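Local atomic coordinates of thioredoxin (Thermosipho africanus, PDB entry 6MOS), a protein that probably acts as a thiol-disulfide oxidoreductase of the thioredoxin family, exchanging a redox-active cysteine pair with disulfides of partner proteins. Residues K29-K34 / D58-D63. Sequence-based numbering, arbitrary orientation.
With TAM (tris(hydroxyethyl)aminomethane), chain B.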
loop_
_atom_site.group_PDB
_atom_site.type_symbol
_atom_site.label_atom_id
_atom_site.label_comp_id
_atom_site.label_asym_id
_atom_site.label_seq_id
_atom_site.Cartn_x
_atom_site.Cartn_y
_atom_site.Cartn_z
ATOM N N LYS A 29 -1.542 -8.703 -2.049
ATOM C CA LYS A 29 -2.437 -7.575 -2.226
ATOM C C LYS A 29 -1.746 -6.346 -1.675
ATOM O O LYS A 29 -1.081 -6.419 -0.637
ATOM C CB LYS A 29 -3.768 -7.778 -1.499
ATOM C CG LYS A 29 -4.815 -6.765 -1.897
ATOM C CD LYS A 29 -5.875 -6.605 -0.827
ATOM C CE LYS A 29 -6.930 -5.621 -1.282
ATOM N NZ LYS A 29 -8.056 -5.500 -0.311
ATOM N N ILE A 30 -1.889 -5.232 -2.387
ATOM C CA ILE A 30 -1.486 -3.920 -1.897
ATOM C C ILE A 30 -2.738 -3.136 -1.541
ATOM O O ILE A 30 -3.672 -3.053 -2.343
ATOM C CB ILE A 30 -0.655 -3.156 -2.938
ATOM C CG1 ILE A 30 0.619 -3.946 -3.271
ATOM C CG2 ILE A 30 -0.377 -1.721 -2.447
ATOM C CD1 ILE A 30 1.405 -3.377 -4.436
ATOM N N GLU A 31 -2.753 -2.557 -0.343
ATOM C CA GLU A 31 -3.806 -1.639 0.072
ATOM C C GLU A 31 -3.183 -0.258 0.212
ATOM O O GLU A 31 -2.205 -0.095 0.946
ATOM C CB GLU A 31 -4.454 -2.099 1.376
ATOM C CG GLU A 31 -5.385 -3.319 1.110
ATOM C CD GLU A 31 -6.129 -3.832 2.333
ATOM O OE1 GLU A 31 -5.808 -3.412 3.446
ATOM O OE2 GLU A 31 -7.042 -4.698 2.181
ATOM N N TYR A 32 -3.733 0.717 -0.510
ATOM C CA TYR A 32 -3.192 2.074 -0.570
ATOM C C TYR A 32 -4.232 3.006 0.033
ATOM O O TYR A 32 -5.311 3.169 -0.536
ATOM C CB TYR A 32 -2.890 2.459 -2.014
ATOM C CG TYR A 32 -2.259 3.818 -2.168
ATOM C CD1 TYR A 32 -0.932 4.010 -1.847
ATOM C CD2 TYR A 32 -2.988 4.895 -2.652
ATOM C CE1 TYR A 32 -0.348 5.255 -1.976
ATOM C CE2 TYR A 32 -2.410 6.156 -2.788
ATOM C CZ TYR A 32 -1.089 6.322 -2.446
ATOM O OH TYR A 32 -0.486 7.562 -2.582
ATOM N N PHE A 33 -3.913 3.615 1.172
ATOM C CA PHE A 33 -4.845 4.487 1.883
ATOM C C PHE A 33 -4.523 5.937 1.564
ATOM O O PHE A 33 -3.371 6.364 1.692
ATOM C CB PHE A 33 -4.790 4.253 3.393
ATOM C CG PHE A 33 -5.152 2.846 3.803
ATOM C CD1 PHE A 33 -4.189 1.844 3.818
ATOM C CD2 PHE A 33 -6.451 2.532 4.175
ATOM C CE1 PHE A 33 -4.516 0.541 4.197
ATOM C CE2 PHE A 33 -6.792 1.232 4.555
ATOM C CZ PHE A 33 -5.827 0.239 4.563
ATOM N N LYS A 34 -5.537 6.692 1.145
ATOM C CA LYS A 34 -5.306 8.048 0.668
ATOM C C LYS A 34 -6.497 8.922 1.034
ATOM O O LYS A 34 -7.519 8.449 1.531
ATOM C CB LYS A 34 -5.053 8.060 -0.853
ATOM C CG LYS A 34 -6.176 7.431 -1.722
ATOM C CD LYS A 34 -7.280 8.456 -2.053
ATOM C CE LYS A 34 -8.335 7.888 -2.993
ATOM N NZ LYS A 34 -9.226 8.991 -3.473
ATOM N N ASP A 58 -2.880 -7.538 -6.976
ATOM C CA ASP A 58 -4.087 -6.736 -6.804
ATOM C C ASP A 58 -3.776 -5.523 -5.945
ATOM O O ASP A 58 -2.962 -5.597 -5.025
ATOM C CB ASP A 58 -5.196 -7.545 -6.131
ATOM C CG ASP A 58 -5.817 -8.572 -7.043
ATOM O OD1 ASP A 58 -5.613 -8.492 -8.275
ATOM O OD2 ASP A 58 -6.518 -9.453 -6.514
ATOM N N ILE A 59 -4.425 -4.399 -6.240
ATOM C CA ILE A 59 -4.256 -3.195 -5.439
ATOM C C ILE A 59 -5.623 -2.590 -5.180
ATOM O O ILE A 59 -6.424 -2.424 -6.106
ATOM C CB ILE A 59 -3.325 -2.160 -6.100
ATOM C CG1 ILE A 59 -3.210 -0.930 -5.202
ATOM C CG2 ILE A 59 -3.826 -1.764 -7.488
ATOM C CD1 ILE A 59 -2.096 0.012 -5.606
ATOM N N GLU A 60 -5.899 -2.276 -3.925
ATOM C CA GLU A 60 -7.140 -1.617 -3.561
ATOM C C GLU A 60 -6.802 -0.210 -3.091
ATOM O O GLU A 60 -5.969 -0.044 -2.195
ATOM C CB GLU A 60 -7.868 -2.393 -2.475
ATOM C CG GLU A 60 -9.182 -1.742 -2.106
ATOM C CD GLU A 60 -9.975 -2.531 -1.082
ATOM O OE1 GLU A 60 -9.473 -3.570 -0.593
ATOM O OE2 GLU A 60 -11.105 -2.087 -0.761
ATOM N N VAL A 61 -7.411 0.793 -3.713
ATOM C CA VAL A 61 -7.188 2.185 -3.332
ATOM C C VAL A 61 -8.346 2.590 -2.431
ATOM O O VAL A 61 -9.516 2.457 -2.812
ATOM C CB VAL A 61 -7.070 3.100 -4.560
ATOM C CG1 VAL A 61 -6.777 4.534 -4.122
ATOM C CG2 VAL A 61 -5.961 2.605 -5.472
ATOM N N ILE A 62 -8.030 3.030 -1.217
ATOM C CA ILE A 62 -9.017 3.221 -0.165
ATOM C C ILE A 62 -8.971 4.683 0.243
ATOM O O ILE A 62 -7.910 5.186 0.632
ATOM C CB ILE A 62 -8.745 2.304 1.036
ATOM C CG1 ILE A 62 -8.791 0.844 0.586
ATOM C CG2 ILE A 62 -9.738 2.580 2.174
ATOM C CD1 ILE A 62 -8.212 -0.125 1.577
ATOM N N ASP A 63 -10.112 5.366 0.140
ATOM C CA ASP A 63 -10.203 6.767 0.526
ATOM C C ASP A 63 -10.665 6.831 1.977
ATOM O O ASP A 63 -11.808 6.477 2.289
ATOM C CB ASP A 63 -11.146 7.538 -0.391
ATOM C CG ASP A 63 -11.006 9.039 -0.206
ATOM O OD1 ASP A 63 -11.434 9.527 0.858
ATOM O OD2 ASP A 63 -10.453 9.708 -1.104
HETATM C C TAM B . -10.637 -2.689 -6.769
HETATM C C1 TAM B . -11.122 -1.392 -6.097
HETATM C C2 TAM B . -9.149 -2.659 -7.076
HETATM C C3 TAM B . -11.019 -3.856 -5.836
HETATM C C4 TAM B . -10.336 -0.141 -6.466
HETATM C C5 TAM B . -8.873 -2.647 -8.582
HETATM C C6 TAM B . -9.934 -4.890 -5.542
HETATM N N TAM B . -11.347 -2.846 -8.034
HETATM O O4 TAM B . -9.600 0.234 -5.338
HETATM O O5 TAM B . -7.508 -2.427 -8.831
HETATM O O6 TAM B . -9.864 -5.902 -6.533
#
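Lys34 reaches across to Asp63 and Val61 by a bent route. From CB the chain passes to CG, which sits between the backbone N and the carbonyl carbon of Lys34 and there lies 3.7 Å from Ile62 O and 3.8 Å from Val61 CG1. The bend at chi2 (86°) then brings CD and CE to Asp63, where OD2 is the nearest partner of both. At the tip, NZ makes a salt bridge to Asp63 OD2 (2.8 Å), using the anti lone pair of that oxygen, and a second one to Asp36. Asp63 OD1 is taken by the backbone N of Ile65 and Glu66, so both carboxylate oxygens have partners. With an alanine here, Asp63 OD2 and Asp36 would probably lose their shared ammonium partner and Val61 CG1 part of its cover.

The backbones beneath run parallel, their axes 16° apart, with five hydrogen bonds alternating from Ile30 N–Asp58 O to Lys34 N–Ile62 O. Helix 39-55 connects the two strands, giving the beta-alpha-beta unit of the thioredoxin fold, in which 58-63 is an outermost strand of the sheet. Its outer edge binds tris(hydroxyethyl)aminomethane: Val61 N donates to ligand O4 (2.8 Å), and ligand O5 donates to Ile59 O.

On the face carrying Glu31 and Phe33, Ile62 CD1 meets Phe33 CE2 obliquely at 3.6 Å, and Tyr70 and Pro71 touch both side chains. Extended Lys29 brings NZ 2.8 Å from Glu31 OE2, a salt bridge to the anti lone pair; its salt bridge to Glu60 OE1 is modelled very short, so its exact length is doubtful. This shared ammonium probably offsets the repulsion between Glu31 OE2 and Glu60 OE1, 3.9 Å apart, whose carboxylate planes stand at 87°. Glu31 OE1 is hydrogen-bonded to Tyr70 OH. On the opposite face, Val61 CG1 lies at the edge of the Tyr32 ring, 4.1 Å from CD2, while Tyr32 OH hydrogen-bonds the carbonyl O of Cys41, which is disulfide-linked to Cys38.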